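Local atomic coordinates of Rho guanine nucleotide exchange factor 11 (Homo sapiens, PDB entry 5JHH), a protein that probably activates Rho-family GTPases such as RhoA by promoting exchange of bound GDP for GTP through its linked DH and PH domains. Residues 310-320 against 334-345. Numbering follows the deposited sequence.
Sequences FSPVLKLNAVL and ICTSKLGPPQIY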
loop_
_atom_site.group_PDB
_atom_site.type_symbol
_atom_site.label_atom_id
_atom_site.label_comp_id
_atom_site.label_asym_id
_atom_site.label_seq_id
_atom_site.Cartn_x
_atom_site.Cartn_y
_atom_site.Cartn_z
ATOM N N PHE A 310 18.057 27.135 21.582
ATOM C CA PHE A 310 17.070 26.858 20.524
ATOM C C PHE A 310 15.740 26.274 21.056
ATOM O O PHE A 310 15.751 25.362 21.890
ATOM C CB PHE A 310 17.665 25.856 19.545
ATOM C CG PHE A 310 18.303 26.477 18.337
ATOM C CD1 PHE A 310 17.559 27.258 17.478
ATOM C CD2 PHE A 310 19.633 26.217 18.019
ATOM C CE1 PHE A 310 18.132 27.794 16.338
ATOM C CE2 PHE A 310 20.208 26.748 16.877
ATOM C CZ PHE A 310 19.455 27.533 16.035
ATOM N N SER A 311 14.604 26.786 20.567
ATOM C CA SER A 311 13.285 26.198 20.897
ATOM C C SER A 311 13.060 24.874 20.135
ATOM O O SER A 311 13.493 24.734 18.981
ATOM C CB SER A 311 12.127 27.156 20.577
ATOM O OG SER A 311 10.849 26.542 20.795
ATOM N N PRO A 312 12.369 23.912 20.779
ATOM C CA PRO A 312 12.103 22.596 20.193
ATOM C C PRO A 312 10.776 22.540 19.425
ATOM O O PRO A 312 10.505 21.560 18.734
ATOM C CB PRO A 312 12.059 21.676 21.419
ATOM C CG PRO A 312 11.657 22.560 22.561
ATOM C CD PRO A 312 11.808 24.006 22.146
ATOM N N VAL A 313 9.985 23.602 19.537
ATOM C CA VAL A 313 8.729 23.719 18.836
ATOM C C VAL A 313 8.777 24.941 17.943
ATOM O O VAL A 313 9.217 26.006 18.357
ATOM C CB VAL A 313 7.582 23.901 19.816
ATOM C CG1 VAL A 313 6.265 24.060 19.074
ATOM C CG2 VAL A 313 7.524 22.726 20.758
ATOM N N LEU A 314 8.309 24.789 16.718
ATOM C CA LEU A 314 8.224 25.898 15.762
ATOM C C LEU A 314 6.793 26.049 15.316
ATOM O O LEU A 314 6.121 25.064 15.098
ATOM C CB LEU A 314 9.139 25.617 14.557
ATOM C CG LEU A 314 10.611 25.477 14.978
ATOM C CD1 LEU A 314 11.546 25.143 13.836
ATOM C CD2 LEU A 314 11.058 26.770 15.652
ATOM N N LYS A 315 6.333 27.288 15.203
ATOM C CA LYS A 315 5.028 27.589 14.655
ATOM C C LYS A 315 5.144 27.782 13.156
ATOM O O LYS A 315 5.911 28.617 12.665
ATOM C CB LYS A 315 4.444 28.826 15.312
ATOM C CG LYS A 315 4.293 28.703 16.821
ATOM C CD LYS A 315 3.131 29.576 17.282
ATOM C CE LYS A 315 3.084 29.763 18.792
ATOM N NZ LYS A 315 3.764 31.018 19.215
ATOM N N LEU A 316 4.359 26.999 12.431
ATOM C CA LEU A 316 4.453 26.937 10.999
ATOM C C LEU A 316 4.015 28.219 10.352
ATOM O O LEU A 316 4.352 28.454 9.208
ATOM C CB LEU A 316 3.622 25.770 10.475
ATOM C CG LEU A 316 4.099 24.355 10.854
ATOM C CD1 LEU A 316 3.099 23.343 10.367
ATOM C CD2 LEU A 316 5.472 24.032 10.289
ATOM N N ASN A 317 3.280 29.063 11.062
ATOM C CA ASN A 317 2.888 30.357 10.487
ATOM C C ASN A 317 3.969 31.432 10.586
ATOM O O ASN A 317 3.789 32.536 10.069
ATOM C CB ASN A 317 1.616 30.881 11.155
ATOM C CG ASN A 317 1.770 31.046 12.636
ATOM O OD1 ASN A 317 2.872 31.011 13.169
ATOM N ND2 ASN A 317 0.667 31.190 13.315
ATOM N N ALA A 318 5.075 31.084 11.241
ATOM C CA ALA A 318 6.182 31.989 11.534
ATOM C C ALA A 318 7.516 31.389 11.074
ATOM O O ALA A 318 8.550 31.539 11.755
ATOM C CB ALA A 318 6.227 32.265 13.035
ATOM N N VAL A 319 7.489 30.657 9.958
ATOM C CA VAL A 319 8.716 30.137 9.393
ATOM C C VAL A 319 8.693 30.111 7.890
ATOM O O VAL A 319 7.636 30.154 7.252
ATOM C CB VAL A 319 9.118 28.714 9.868
ATOM C CG1 VAL A 319 9.154 28.570 11.384
ATOM C CG2 VAL A 319 8.206 27.669 9.276
ATOM N N LEU A 320 9.903 30.026 7.350
ATOM C CA LEU A 320 10.146 29.816 5.927
ATOM C C LEU A 320 11.018 28.575 5.735
ATOM O O LEU A 320 11.809 28.217 6.609
ATOM C CB LEU A 320 10.877 31.022 5.329
ATOM C CG LEU A 320 10.171 32.369 5.483
ATOM C CD1 LEU A 320 11.036 33.436 4.827
ATOM C CD2 LEU A 320 8.763 32.367 4.895
ATOM N N ILE A 334 13.700 28.782 8.736
ATOM C CA ILE A 334 14.044 30.132 9.112
ATOM C C ILE A 334 12.872 30.746 9.851
ATOM O O ILE A 334 11.811 30.931 9.267
ATOM C CB ILE A 334 14.336 30.937 7.858
ATOM C CG1 ILE A 334 15.366 30.188 7.004
ATOM C CG2 ILE A 334 14.772 32.344 8.231
ATOM C CD1 ILE A 334 15.846 30.942 5.787
ATOM N N CYS A 335 13.062 31.043 11.133
ATOM C CA CYS A 335 12.000 31.593 11.968
ATOM C C CYS A 335 11.883 33.065 11.674
ATOM O O CYS A 335 12.892 33.764 11.612
ATOM C CB CYS A 335 12.331 31.405 13.439
ATOM S SG CYS A 335 12.846 29.728 13.884
ATOM N N THR A 336 10.659 33.535 11.493
ATOM C CA THR A 336 10.436 34.867 10.957
ATOM C C THR A 336 9.918 35.863 11.974
ATOM O O THR A 336 9.741 37.040 11.651
ATOM C CB THR A 336 9.439 34.807 9.807
ATOM O OG1 THR A 336 8.206 34.232 10.271
ATOM C CG2 THR A 336 9.999 33.962 8.706
ATOM N N SER A 337 9.635 35.382 13.182
ATOM C CA SER A 337 9.294 36.250 14.300
ATOM C C SER A 337 10.470 37.166 14.606
ATOM O O SER A 337 11.604 36.687 14.759
ATOM C CB SER A 337 9.002 35.405 15.540
ATOM O OG SER A 337 9.169 36.167 16.713
ATOM N N LYS A 338 10.219 38.474 14.697
ATOM C CA LYS A 338 11.259 39.412 15.178
ATOM C C LYS A 338 11.854 39.035 16.550
ATOM O O LYS A 338 12.913 39.526 16.944
ATOM C CB LYS A 338 10.754 40.849 15.208
ATOM C CG LYS A 338 9.242 41.042 15.266
ATOM C CD LYS A 338 8.708 41.652 13.977
ATOM C CE LYS A 338 9.510 42.895 13.591
ATOM N NZ LYS A 338 8.681 44.057 13.169
ATOM N N LEU A 339 11.184 38.121 17.240
ATOM C CA LEU A 339 11.651 37.576 18.496
ATOM C C LEU A 339 12.312 36.228 18.252
ATOM O O LEU A 339 12.649 35.526 19.205
ATOM C CB LEU A 339 10.465 37.367 19.425
ATOM C CG LEU A 339 9.429 38.502 19.486
ATOM C CD1 LEU A 339 8.566 38.703 18.232
ATOM C CD2 LEU A 339 8.531 38.249 20.687
ATOM N N GLY A 340 12.475 35.859 16.977
ATOM C CA GLY A 340 12.941 34.523 16.593
ATOM C C GLY A 340 14.426 34.400 16.873
ATOM O O GLY A 340 15.067 35.373 17.291
ATOM N N PRO A 341 14.988 33.200 16.681
ATOM C CA PRO A 341 16.445 33.148 16.758
ATOM C C PRO A 341 17.047 33.745 15.482
ATOM O O PRO A 341 16.505 33.505 14.404
ATOM C CB PRO A 341 16.741 31.636 16.869
ATOM C CG PRO A 341 15.572 30.968 16.225
ATOM C CD PRO A 341 14.384 31.861 16.510
ATOM N N PRO A 342 18.149 34.522 15.594
ATOM C CA PRO A 342 18.906 34.864 14.371
ATOM C C PRO A 342 19.469 33.629 13.644
ATOM O O PRO A 342 19.912 33.732 12.490
ATOM C CB PRO A 342 20.052 35.756 14.879
ATOM C CG PRO A 342 19.638 36.184 16.247
ATOM C CD PRO A 342 18.780 35.083 16.802
ATOM N N GLN A 343 19.463 32.480 14.323
ATOM C CA GLN A 343 19.847 31.215 13.696
ATOM C C GLN A 343 18.691 30.418 13.029
ATOM O O GLN A 343 17.505 30.442 13.416
ATOM C CB GLN A 343 20.642 30.321 14.655
ATOM C CG GLN A 343 21.965 30.914 15.127
ATOM C CD GLN A 343 21.898 31.508 16.541
ATOM O OE1 GLN A 343 20.831 31.897 17.036
ATOM N NE2 GLN A 343 23.045 31.562 17.199
ATOM N N ILE A 344 19.112 29.757 11.968
ATOM C CA ILE A 344 18.287 28.936 11.139
ATOM C C ILE A 344 18.434 27.543 11.690
ATOM O O ILE A 344 19.537 27.176 12.089
ATOM C CB ILE A 344 18.857 28.989 9.707
ATOM C CG1 ILE A 344 18.453 30.323 9.061
ATOM C CG2 ILE A 344 18.435 27.790 8.874
ATOM C CD1 ILE A 344 19.243 30.682 7.817
ATOM N N TYR A 345 17.341 26.781 11.691
ATOM C CA TYR A 345 17.384 25.343 11.967
ATOM C C TYR A 345 17.816 24.646 10.713
ATOM O O TYR A 345 17.180 24.801 9.655
ATOM C CB TYR A 345 16.021 24.811 12.355
ATOM C CG TYR A 345 15.519 25.309 13.685
ATOM C CD1 TYR A 345 15.022 26.595 13.839
ATOM C CD2 TYR A 345 15.524 24.478 14.785
ATOM C CE1 TYR A 345 14.517 27.020 15.065
ATOM C CE2 TYR A 345 15.010 24.887 16.001
ATOM C CZ TYR A 345 14.512 26.157 16.147
ATOM O OH TYR A 345 14.022 26.533 17.392
HETATM O O HOH W 1 14.836 29.038 19.131
#
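The phenol of Tyr345 shows how one side chain can tie a loop to a barrel wall: its OH donates a very short bond, 2.5 Å, to Ser311 O, which lies at the ring edge in the ring plane. A water linking Ser311 N to the same OH adds a second, indirect tie. Leu320 and Ile334 form an antiparallel hydrogen-bonded pair, N to O at 2.9 Å both ways, and Thr336 N adds a hydrogen bond to Ala318 O, 2.9 Å. Packing then sandwiches the Tyr345 ring. Leu314 CG, anti to its carbonyl carbon (chi1 -61°), carries both methyls to the tyrosine: CD1 over the centre of one face, 3.7 Å from the centroid, a CH-pi contact, and CD2 against CE1, also touching Cys335 SG. The Phe310 ring lies obliquely on the opposite face, planes at 49°, its CZ 3.3 Å from Gln343 CB. A leucine in place of Tyr345 would probably leave Ser311 O without its phenol donor and the Phe310 ring freer to shift. Trp262 meets both rings, extending the aromatic cluster. Val319 and Leu320 pair with Cys335 and Ile334 at the open end of the 319-323/330-335 hairpin, part of the curled antiparallel sheet characteristic of a PH domain.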